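Carbohydrate-binding protein (Flavonifractor plautii, PDB 6N1B) probably removes the acetyl group from the terminal N-acetylgalactosamine of the blood group A antigen, the first step in its conversion to universal O type. Local coordinates at residues Arg215-Asn224 against Asn236-Gly246; Gln266-Asp274 against Cys286-Pro296. All coordinates share one frame; numbering follows the deposited sequence.

Contact 1: Arg215-Asn224 against Asn236-Gly246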
loop_
_atom_site.group_PDB
_atom_site.type_symbol
_atom_site.label_atom_id
_atom_site.label_comp_id
_atom_site.label_asym_id
_atom_site.label_seq_id
_atom_site.Cartn_x
_atom_site.Cartn_y
_atom_site.Cartn_z
ATOM N N ARG A 215 -6.288 -21.508 -7.225
ATOM C CA ARG A 215 -6.287 -22.353 -6.020
ATOM C C ARG A 215 -7.474 -22.053 -5.112
ATOM O O ARG A 215 -7.772 -22.871 -4.245
ATOM C CB ARG A 215 -4.929 -22.248 -5.332
ATOM C CG ARG A 215 -3.771 -23.010 -5.998
ATOM C CD ARG A 215 -2.452 -22.659 -5.487
ATOM N NE ARG A 215 -2.082 -21.206 -5.296
ATOM C CZ ARG A 215 -1.069 -20.856 -4.505
ATOM N NH1 ARG A 215 -0.178 -21.875 -4.055
ATOM N NH2 ARG A 215 -0.781 -19.620 -4.688
ATOM N N ASP A 216 -8.059 -20.833 -5.204
ATOM C CA ASP A 216 -9.158 -20.378 -4.410
ATOM C C ASP A 216 -8.755 -20.227 -2.959
ATOM O O ASP A 216 -9.137 -20.921 -2.022
ATOM C CB ASP A 216 -10.396 -21.196 -4.603
ATOM C CG ASP A 216 -10.988 -20.962 -5.971
ATOM O OD1 ASP A 216 -11.092 -19.752 -6.353
ATOM O OD2 ASP A 216 -11.322 -21.884 -6.725
ATOM N N VAL A 217 -7.870 -19.207 -2.778
ATOM C CA VAL A 217 -7.265 -18.940 -1.453
ATOM C C VAL A 217 -6.863 -17.420 -1.423
ATOM O O VAL A 217 -6.433 -16.920 -2.505
ATOM C CB VAL A 217 -6.050 -19.884 -1.218
ATOM C CG1 VAL A 217 -4.887 -19.647 -2.178
ATOM C CG2 VAL A 217 -5.607 -19.885 0.231
ATOM N N PHE A 218 -7.005 -16.801 -0.284
ATOM C CA PHE A 218 -6.397 -15.494 -0.091
ATOM C C PHE A 218 -4.915 -15.658 0.266
ATOM O O PHE A 218 -4.569 -16.574 1.060
ATOM C CB PHE A 218 -7.128 -14.695 1.026
ATOM C CG PHE A 218 -8.548 -14.331 0.685
ATOM C CD1 PHE A 218 -9.599 -15.213 0.793
ATOM C CD2 PHE A 218 -8.814 -13.053 0.190
ATOM C CE1 PHE A 218 -10.894 -14.853 0.509
ATOM C CE2 PHE A 218 -10.144 -12.688 -0.101
ATOM C CZ PHE A 218 -11.149 -13.608 0.058
ATOM N N ILE A 219 -4.080 -14.760 -0.224
ATOM C CA ILE A 219 -2.673 -14.724 0.041
ATOM C C ILE A 219 -2.303 -13.382 0.595
ATOM O O ILE A 219 -2.738 -12.343 0.046
ATOM C CB ILE A 219 -1.822 -15.083 -1.198
ATOM C CG1 ILE A 219 -2.355 -16.325 -1.904
ATOM C CG2 ILE A 219 -0.387 -15.206 -0.814
ATOM C CD1 ILE A 219 -1.670 -16.663 -3.208
ATOM N N LEU A 220 -1.481 -13.349 1.633
ATOM C CA LEU A 220 -1.004 -12.102 2.227
ATOM C C LEU A 220 0.524 -12.168 2.272
ATOM O O LEU A 220 1.077 -13.138 2.824
ATOM C CB LEU A 220 -1.598 -11.921 3.621
ATOM C CG LEU A 220 -1.235 -10.629 4.403
ATOM C CD1 LEU A 220 -2.347 -10.342 5.442
ATOM C CD2 LEU A 220 0.101 -10.671 5.095
ATOM N N TRP A 221 1.223 -11.219 1.649
ATOM C CA TRP A 221 2.659 -11.089 1.743
ATOM C C TRP A 221 3.019 -9.923 2.661
ATOM O O TRP A 221 2.324 -8.894 2.675
ATOM C CB TRP A 221 3.294 -10.794 0.395
ATOM C CG TRP A 221 3.119 -11.879 -0.648
ATOM C CD1 TRP A 221 4.015 -12.855 -1.004
ATOM C CD2 TRP A 221 1.988 -12.062 -1.563
ATOM N NE1 TRP A 221 3.518 -13.619 -2.012
ATOM C CE2 TRP A 221 2.278 -13.160 -2.391
ATOM C CE3 TRP A 221 0.769 -11.465 -1.701
ATOM C CZ2 TRP A 221 1.415 -13.612 -3.367
ATOM C CZ3 TRP A 221 -0.106 -11.916 -2.663
ATOM C CH2 TRP A 221 0.197 -12.965 -3.483
ATOM N N ALA A 222 4.033 -10.095 3.477
ATOM C CA ALA A 222 4.453 -9.064 4.395
ATOM C C ALA A 222 5.971 -9.123 4.557
ATOM O O ALA A 222 6.585 -10.165 4.290
ATOM C CB ALA A 222 3.750 -9.185 5.764
ATOM N N ASN A 223 6.581 -8.003 4.989
ATOM C CA ASN A 223 8.039 -7.955 5.187
ATOM C C ASN A 223 8.367 -8.155 6.657
ATOM O O ASN A 223 7.879 -7.455 7.553
ATOM C CB ASN A 223 8.584 -6.636 4.666
ATOM C CG ASN A 223 10.047 -6.512 4.767
ATOM O OD1 ASN A 223 10.763 -7.547 4.737
ATOM N ND2 ASN A 223 10.554 -5.296 4.822
ATOM N N ASN A 224 9.224 -9.171 6.904
ATOM C CA ASN A 224 9.672 -9.529 8.278
ATOM C C ASN A 224 10.962 -8.764 8.607
ATOM O O ASN A 224 12.028 -9.102 7.997
ATOM C CB ASN A 224 9.859 -11.002 8.354
ATOM C CG ASN A 224 10.092 -11.484 9.756
ATOM O OD1 ASN A 224 10.814 -10.760 10.525
ATOM N ND2 ASN A 224 9.565 -12.619 10.138
ATOM N N ASN A 236 16.149 -8.178 6.199
ATOM C CA ASN A 236 14.724 -8.249 5.917
ATOM C C ASN A 236 14.425 -9.401 4.940
ATOM O O ASN A 236 15.189 -9.675 4.037
ATOM C CB ASN A 236 14.200 -6.966 5.289
ATOM C CG ASN A 236 14.327 -5.764 6.208
ATOM O OD1 ASN A 236 14.501 -5.887 7.405
ATOM N ND2 ASN A 236 14.009 -4.573 5.631
ATOM N N PHE A 237 13.209 -9.979 5.086
ATOM C CA PHE A 237 12.748 -11.020 4.122
ATOM C C PHE A 237 11.212 -11.048 4.148
ATOM O O PHE A 237 10.587 -10.855 5.180
ATOM C CB PHE A 237 13.360 -12.410 4.437
ATOM C CG PHE A 237 12.973 -12.968 5.772
ATOM C CD1 PHE A 237 13.613 -12.615 6.866
ATOM C CD2 PHE A 237 11.938 -13.863 5.831
ATOM C CE1 PHE A 237 13.287 -13.097 8.067
ATOM C CE2 PHE A 237 11.575 -14.420 7.066
ATOM C CZ PHE A 237 12.278 -14.052 8.187
ATOM N N VAL A 238 10.646 -11.364 2.977
ATOM C CA VAL A 238 9.191 -11.442 2.829
ATOM C C VAL A 238 8.675 -12.855 3.100
ATOM O O VAL A 238 9.281 -13.882 2.714
ATOM C CB VAL A 238 8.796 -10.933 1.423
ATOM C CG1 VAL A 238 7.382 -11.262 1.038
ATOM C CG2 VAL A 238 9.000 -9.424 1.293
ATOM N N GLU A 239 7.566 -12.888 3.799
ATOM C CA GLU A 239 6.830 -14.125 4.096
ATOM C C GLU A 239 5.464 -14.018 3.517
ATOM O O GLU A 239 4.818 -12.931 3.521
ATOM C CB GLU A 239 6.701 -14.365 5.584
ATOM C CG GLU A 239 8.057 -14.670 6.270
ATOM C CD GLU A 239 7.964 -14.820 7.783
ATOM O OE1 GLU A 239 7.466 -13.893 8.474
ATOM O OE2 GLU A 239 8.382 -15.897 8.237
ATOM N N MET A 240 4.893 -15.150 3.066
ATOM C CA MET A 240 3.491 -15.255 2.663
ATOM C C MET A 240 2.730 -16.131 3.623
ATOM O O MET A 240 3.282 -17.006 4.283
ATOM C CB MET A 240 3.426 -15.788 1.187
ATOM C CG MET A 240 3.732 -17.275 1.126
ATOM S SD MET A 240 4.051 -17.890 -0.556
ATOM C CE MET A 240 2.541 -17.457 -1.314
ATOM N N ARG A 241 1.418 -15.864 3.702
ATOM C CA ARG A 241 0.466 -16.639 4.445
ATOM C C ARG A 241 -0.780 -16.872 3.586
ATOM O O ARG A 241 -1.101 -16.053 2.708
ATOM C CB ARG A 241 0.027 -15.932 5.729
ATOM C CG ARG A 241 1.138 -15.691 6.709
ATOM C CD ARG A 241 0.645 -14.744 7.786
ATOM N NE ARG A 241 1.526 -14.644 9.002
ATOM C CZ ARG A 241 2.575 -13.945 9.109
ATOM N NH1 ARG A 241 2.984 -13.158 8.117
ATOM N NH2 ARG A 241 3.302 -13.902 10.201
ATOM N N TYR A 242 -1.477 -17.973 3.860
ATOM C CA TYR A 242 -2.670 -18.354 3.179
ATOM C C TYR A 242 -3.875 -18.299 4.108
ATOM O O TYR A 242 -3.798 -18.551 5.317
ATOM C CB TYR A 242 -2.513 -19.762 2.644
ATOM C CG TYR A 242 -1.449 -19.932 1.541
ATOM C CD1 TYR A 242 -1.675 -19.634 0.229
ATOM C CD2 TYR A 242 -0.189 -20.441 1.864
ATOM C CE1 TYR A 242 -0.787 -19.852 -0.769
ATOM C CE2 TYR A 242 0.775 -20.662 0.865
ATOM C CZ TYR A 242 0.460 -20.350 -0.465
ATOM O OH TYR A 242 1.357 -20.613 -1.491
ATOM N N SER A 243 -5.052 -18.060 3.513
ATOM C CA SER A 243 -6.294 -18.005 4.274
ATOM C C SER A 243 -7.482 -18.424 3.360
ATOM O O SER A 243 -7.561 -17.921 2.232
ATOM C CB SER A 243 -6.594 -16.619 4.811
ATOM O OG SER A 243 -7.886 -16.566 5.410
ATOM N N ASP A 244 -8.406 -19.217 3.842
ATOM C CA ASP A 244 -9.604 -19.498 3.089
ATOM C C ASP A 244 -10.533 -18.312 2.890
ATOM O O ASP A 244 -11.353 -18.293 1.979
ATOM C CB ASP A 244 -10.335 -20.723 3.631
ATOM C CG ASP A 244 -9.658 -22.009 3.209
ATOM O OD1 ASP A 244 -9.358 -22.145 1.977
ATOM O OD2 ASP A 244 -9.449 -22.874 4.070
ATOM N N ASP A 245 -10.514 -17.355 3.813
ATOM C CA ASP A 245 -11.505 -16.291 3.873
ATOM C C ASP A 245 -10.925 -14.899 3.989
ATOM O O ASP A 245 -11.693 -13.916 3.883
ATOM C CB ASP A 245 -12.506 -16.565 5.030
ATOM C CG ASP A 245 -11.919 -16.596 6.366
ATOM O OD1 ASP A 245 -10.686 -16.477 6.574
ATOM O OD2 ASP A 245 -12.730 -16.835 7.322
ATOM N N GLY A 246 -9.625 -14.757 4.236
ATOM C CA GLY A 246 -9.055 -13.447 4.409
ATOM C C GLY A 246 -9.023 -13.006 5.894
ATOM O O GLY A 246 -8.465 -11.948 6.230
HETATM O O HOH W 1 -7.580 -22.869 0.147
HETATM O O HOH W 2 -11.134 -20.355 0.119
HETATM O O HOH W 3 2.603 -13.035 5.281
#

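Contact 2: Gln266-Asp274 against Cys286-Pro296. With CA (calcium ion), chain C; CA (calcium ion), chain D; GLA (alpha-D-galactopyranose), chain B.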
loop_
_atom_site.group_PDB
_atom_site.type_symbol
_atom_site.label_atom_id
_atom_site.label_comp_id
_atom_site.label_asym_id
_atom_site.label_seq_id
_atom_site.Cartn_x
_atom_site.Cartn_y
_atom_site.Cartn_z
ATOM N N GLN A 266 24.550 -5.621 -6.788
ATOM C CA GLN A 266 24.406 -5.608 -5.327
ATOM C C GLN A 266 22.983 -6.110 -5.024
ATOM O O GLN A 266 22.012 -5.724 -5.676
ATOM C CB GLN A 266 24.558 -4.222 -4.690
ATOM C CG GLN A 266 25.756 -3.319 -4.934
ATOM C CD GLN A 266 26.824 -4.219 -4.751
ATOM O OE1 GLN A 266 26.903 -4.837 -3.538
ATOM N NE2 GLN A 266 27.901 -4.102 -5.555
ATOM N N GLN A 267 22.850 -6.965 -3.973
ATOM C CA GLN A 267 21.534 -7.506 -3.631
ATOM C C GLN A 267 20.621 -6.443 -3.071
ATOM O O GLN A 267 21.013 -5.633 -2.273
ATOM C CB GLN A 267 21.808 -8.613 -2.600
ATOM C CG GLN A 267 20.488 -9.312 -2.131
ATOM C CD GLN A 267 19.764 -10.076 -3.172
ATOM O OE1 GLN A 267 20.391 -10.889 -3.920
ATOM N NE2 GLN A 267 18.417 -9.873 -3.265
ATOM N N LEU A 268 19.367 -6.534 -3.490
ATOM C CA LEU A 268 18.315 -5.649 -2.958
ATOM C C LEU A 268 17.547 -6.334 -1.868
ATOM O O LEU A 268 17.299 -7.552 -1.911
ATOM C CB LEU A 268 17.377 -5.239 -4.146
ATOM C CG LEU A 268 18.066 -4.348 -5.203
ATOM C CD1 LEU A 268 17.336 -4.487 -6.489
ATOM C CD2 LEU A 268 18.049 -2.957 -4.675
ATOM N N ALA A 269 17.080 -5.558 -0.900
ATOM C CA ALA A 269 16.297 -6.037 0.215
ATOM C C ALA A 269 14.952 -5.328 0.262
ATOM O O ALA A 269 14.844 -4.154 -0.123
ATOM C CB ALA A 269 17.025 -5.771 1.536
ATOM N N PRO A 270 13.921 -6.020 0.744
ATOM C CA PRO A 270 12.593 -5.452 0.745
ATOM C C PRO A 270 12.411 -4.467 1.902
ATOM O O PRO A 270 12.873 -4.653 3.008
ATOM C CB PRO A 270 11.662 -6.654 0.948
ATOM C CG PRO A 270 12.548 -7.638 1.747
ATOM C CD PRO A 270 13.927 -7.397 1.177
ATOM N N TRP A 271 11.551 -3.448 1.634
ATOM C CA TRP A 271 10.939 -2.654 2.698
ATOM C C TRP A 271 9.444 -2.778 2.729
ATOM O O TRP A 271 8.835 -3.237 3.720
ATOM C CB TRP A 271 11.352 -1.123 2.675
ATOM C CG TRP A 271 10.711 -0.336 3.787
ATOM C CD1 TRP A 271 9.810 0.725 3.631
ATOM C CD2 TRP A 271 10.793 -0.592 5.202
ATOM N NE1 TRP A 271 9.425 1.155 4.841
ATOM C CE2 TRP A 271 10.009 0.405 5.843
ATOM C CE3 TRP A 271 11.561 -1.469 6.002
ATOM C CZ2 TRP A 271 9.856 0.493 7.184
ATOM C CZ3 TRP A 271 11.413 -1.359 7.375
ATOM C CH2 TRP A 271 10.581 -0.414 7.987
ATOM N N HIS A 272 8.757 -2.371 1.648
ATOM C CA HIS A 272 7.308 -2.349 1.562
ATOM C C HIS A 272 6.948 -2.840 0.152
ATOM O O HIS A 272 7.764 -2.783 -0.773
ATOM C CB HIS A 272 6.718 -0.960 1.846
ATOM C CG HIS A 272 6.541 -0.560 3.234
ATOM N ND1 HIS A 272 7.154 -1.156 4.312
ATOM C CD2 HIS A 272 5.773 0.444 3.751
ATOM C CE1 HIS A 272 6.730 -0.562 5.435
ATOM N NE2 HIS A 272 5.887 0.409 5.144
ATOM N N GLN A 273 5.709 -3.316 -0.047
ATOM C CA GLN A 273 5.351 -3.934 -1.342
ATOM C C GLN A 273 3.838 -3.991 -1.544
ATOM O O GLN A 273 3.081 -3.958 -0.585
ATOM C CB GLN A 273 5.914 -5.353 -1.452
ATOM C CG GLN A 273 5.468 -6.306 -0.321
ATOM C CD GLN A 273 6.218 -6.156 0.999
ATOM O OE1 GLN A 273 7.470 -5.961 1.000
ATOM N NE2 GLN A 273 5.478 -6.265 2.142
ATOM N N ASP A 274 3.480 -4.098 -2.842
ATOM C CA ASP A 274 2.081 -4.326 -3.270
ATOM C C ASP A 274 2.194 -5.429 -4.330
ATOM O O ASP A 274 3.021 -5.397 -5.217
ATOM C CB ASP A 274 1.477 -3.058 -3.891
ATOM C CG ASP A 274 0.009 -3.201 -4.244
ATOM O OD1 ASP A 274 -0.738 -3.837 -3.432
ATOM O OD2 ASP A 274 -0.429 -2.631 -5.262
ATOM N N CYS A 286 4.634 -7.797 -8.638
ATOM C CA CYS A 286 4.839 -7.031 -7.394
ATOM C C CYS A 286 5.749 -5.819 -7.683
ATOM O O CYS A 286 6.746 -5.908 -8.376
ATOM C CB CYS A 286 5.516 -7.975 -6.365
ATOM S SG CYS A 286 6.021 -7.092 -4.841
ATOM N N ILE A 287 5.279 -4.702 -7.099
ATOM C CA ILE A 287 6.131 -3.520 -7.021
ATOM C C ILE A 287 6.653 -3.464 -5.606
ATOM O O ILE A 287 5.905 -3.319 -4.639
ATOM C CB ILE A 287 5.299 -2.229 -7.406
ATOM C CG1 ILE A 287 4.966 -2.261 -8.845
ATOM C CG2 ILE A 287 6.125 -1.027 -7.071
ATOM C CD1 ILE A 287 4.233 -1.026 -9.351
ATOM N N SER A 288 7.977 -3.555 -5.507
ATOM C CA SER A 288 8.708 -3.575 -4.224
ATOM C C SER A 288 9.462 -2.249 -4.010
ATOM O O SER A 288 10.300 -1.890 -4.858
ATOM C CB SER A 288 9.722 -4.747 -4.246
ATOM O OG SER A 288 10.587 -4.662 -3.157
ATOM N N GLN A 289 9.170 -1.583 -2.913
ATOM C CA GLN A 289 10.025 -0.494 -2.442
ATOM C C GLN A 289 11.167 -1.172 -1.703
ATOM O O GLN A 289 10.946 -1.892 -0.710
ATOM C CB GLN A 289 9.223 0.394 -1.464
ATOM C CG GLN A 289 10.091 1.465 -0.853
ATOM C CD GLN A 289 9.506 2.103 0.383
ATOM O OE1 GLN A 289 8.375 1.781 0.785
ATOM N NE2 GLN A 289 10.333 2.955 1.074
ATOM N N CYS A 290 12.395 -0.995 -2.226
ATOM C CA CYS A 290 13.549 -1.793 -1.844
ATOM C C CYS A 290 14.795 -0.978 -1.812
ATOM O O CYS A 290 14.797 0.206 -2.237
ATOM C CB CYS A 290 13.645 -3.054 -2.715
ATOM S SG CYS A 290 13.838 -2.668 -4.481
ATOM N N PHE A 291 15.918 -1.570 -1.410
ATOM C CA PHE A 291 17.143 -0.819 -1.165
ATOM C C PHE A 291 18.342 -1.737 -1.179
ATOM O O PHE A 291 18.214 -2.932 -0.759
ATOM C CB PHE A 291 17.041 -0.023 0.135
ATOM C CG PHE A 291 16.782 -0.888 1.340
ATOM C CD1 PHE A 291 15.493 -1.271 1.681
ATOM C CD2 PHE A 291 17.863 -1.365 2.083
ATOM C CE1 PHE A 291 15.281 -2.100 2.758
ATOM C CE2 PHE A 291 17.631 -2.172 3.167
ATOM C CZ PHE A 291 16.356 -2.586 3.475
ATOM N N ALA A 292 19.497 -1.204 -1.533
ATOM C CA ALA A 292 20.761 -1.984 -1.528
ATOM C C ALA A 292 21.633 -1.674 -0.331
ATOM O O ALA A 292 22.555 -2.451 -0.021
ATOM C CB ALA A 292 21.574 -1.703 -2.791
ATOM N N GLY A 293 21.321 -0.619 0.409
ATOM C CA GLY A 293 22.165 -0.256 1.563
ATOM C C GLY A 293 21.659 -0.736 2.913
ATOM O O GLY A 293 21.032 -1.818 3.003
ATOM N N ARG A 294 21.944 0.043 3.941
ATOM C CA ARG A 294 21.710 -0.382 5.314
ATOM C C ARG A 294 20.234 -0.215 5.756
ATOM O O ARG A 294 19.824 -0.760 6.743
ATOM C CB ARG A 294 22.616 0.434 6.294
ATOM C CG ARG A 294 24.082 -0.038 6.290
ATOM C CD ARG A 294 24.942 0.432 7.462
ATOM N NE ARG A 294 24.669 1.831 7.757
ATOM C CZ ARG A 294 24.754 2.417 8.981
ATOM N NH1 ARG A 294 25.002 1.740 10.099
ATOM N NH2 ARG A 294 24.508 3.706 9.126
ATOM N N ASN A 295 19.496 0.661 5.034
ATOM C CA ASN A 295 18.127 0.937 5.370
ATOM C C ASN A 295 17.400 1.508 4.120
ATOM O O ASN A 295 18.024 1.716 3.120
ATOM C CB ASN A 295 18.041 1.844 6.641
ATOM C CG ASN A 295 18.729 3.174 6.387
ATOM O OD1 ASN A 295 18.566 3.752 5.312
ATOM N ND2 ASN A 295 19.512 3.600 7.296
ATOM N N PRO A 296 16.080 1.729 4.257
ATOM C CA PRO A 296 15.355 2.275 3.075
ATOM C C PRO A 296 15.576 3.723 2.699
ATOM O O PRO A 296 14.944 4.151 1.757
ATOM C CB PRO A 296 13.896 2.040 3.416
ATOM C CG PRO A 296 13.874 0.947 4.514
ATOM C CD PRO A 296 15.168 1.196 5.248
HETATM CA CA CA C . 4.932 1.568 6.600
HETATM CA CA CA D . -3.110 -3.839 -2.943
HETATM C C1 GLA B . 8.915 3.228 9.945
HETATM C C2 GLA B . 7.463 2.817 9.530
HETATM C C3 GLA B . 6.690 2.352 10.775
HETATM C C4 GLA B . 7.453 1.215 11.549
HETATM C C5 GLA B . 8.941 1.626 11.774
HETATM C C6 GLA B . 9.783 0.486 12.182
HETATM O O2 GLA B . 6.839 4.033 8.972
HETATM O O3 GLA B . 5.154 1.951 10.397
HETATM O O4 GLA B . 7.337 0.097 10.752
HETATM O O5 GLA B . 9.595 2.041 10.495
HETATM O O6 GLA B . 11.189 0.875 12.497
HETATM O O HOH W 4 23.436 -4.755 -1.306
HETATM O O HOH W 5 9.516 -4.968 -0.643
HETATM O O HOH W 6 -2.945 -3.276 -5.212
HETATM O O HOH W 7 6.380 2.885 7.013
HETATM O O HOH W 8 3.985 2.865 5.166
HETATM O O HOH W 9 4.360 2.944 8.144
HETATM O O HOH W 10 5.665 0.186 8.063
#

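Contact 1: Arg215-Asn224 against Asn236-Gly246
Asn-224 lies alongside the ring of Phe-237, its amide stacked on the ring at 20° between planes and its CB over the same ring, a CH-pi contact at 4.0 Å from CB to the centroid. With CG of Asn-224 anti to the backbone N (chi1 -171°), ND2 reaches Glu-239 OE1 at 3.0 Å; the carboxylate oxygen is met from above its plane, while OD1 of Asn-224 accepts a hydrogen bond from the backbone N of Gly-226. At the other end of the pair the ring of Phe-218 packs one face on the turn that follows the second strand, with Gly-246 CA 4.2 Å from its centroid. Ser-243 OG steadies that turn as an ST motif, accepting from the backbone N of Asp-245 and Gly-246.

On the opposite face of the sheet, Trp-221, Met-240, Ile-219 and Tyr-242 run side by side. Met-240 CB touches Trp-221 CD1 at 3.7 Å, and its sulfur makes an oblique Met-aromatic contact with the indole, whose NE1 is bonded to Gly-309. The guanidinium of Arg-215 stands at 89° to the Tyr-242 ring and donates from NH1 to Tyr-242 OH at 3.2 Å, while NE pairs with Asp-212. Eight backbone bonds join these antiparallel strands, the two central ones of the four-stranded antiparallel sheet whose outer strands are 207-212 and 253-254, as in the blades of a beta-propeller.

Contact 2: Gln266-Asp274 against Cys286-Pro296
His-272 and Gln-289 pair through their backbones, Gln-289 N donating to His-272 O at 2.8 Å, and the strand of His-272 binds two calcium ions. His-272 NE2 coordinates one at 2.1 Å, together with four waters and Asp-120; Asp-274 OD1 coordinates the other at 2.4 Å, in a site completed in part by Asp-56 and Asp-122. The imidazole is fixed in rotation by its other nitrogen, since ND1 donates to Trp-271 O at 2.7 Å, with that oxygen in the ring plane.

The backbone pairing is antiparallel but slips by one residue at a classic beta bulge, where Gln-289 O accepts from both Trp-271 N and His-272 N. Beside the bulge, the Gln-289 side chain runs along Trp-271 and His-272. Its CG is anti to the backbone N (chi1 175°) and the chain beyond is extended, which carries the amide to the edge of the indole, at 80° to the ring plane; OE1 lies 3.4 Å from Trp-271 CD1, and NE2 is held by Ser-299.

Trp-271 is sandwiched: Pro-296 CG sits over one face, 3.8 Å from the centroid of the five-membered ring, and His-272 ND1 lies against the opposite face. Its NE1 bonds to Tyr-335, and its six-membered ring meets the alpha-galactose edge-on, with CH2 3.6 Å from the sugar O5. Farther out, the Phe-291 ring takes Ala-269 CB on one face and the chain at Asn-295 and Pro-296 on the other.

A calcium-bound water is modelled beside O2 of the alpha-galactose, too close for its exact position to be trusted. The His-272 calcium nevertheless lies beside the position that carries the acetamido group in the A antigen, consistent with metal-assisted deacetylation.

From the N terminus, contact 1 comes first: the chain runs out along 215-224, loops through the residues before Asn-236 and returns along 236-246. Contact 2 follows in series, its hairpin turning between strands 269-278 and 283-291, so the two neither nest nor cross. Each pairs strands of its own four-stranded antiparallel sheet, inner with inner in contact 1, outermost with inner in contact 2. Their centres lie 18 Å apart, yet the sheets are stitched together where strand 269-278 turns its corner: Asn-236 ND2 probably bonds to Pro-270 O, and Asn-223 ND2 to Trp-271 O, each at 2.9 Å. Two asparagines of contact 1 thus appear to hold the backbone immediately before the calcium ligand His-272.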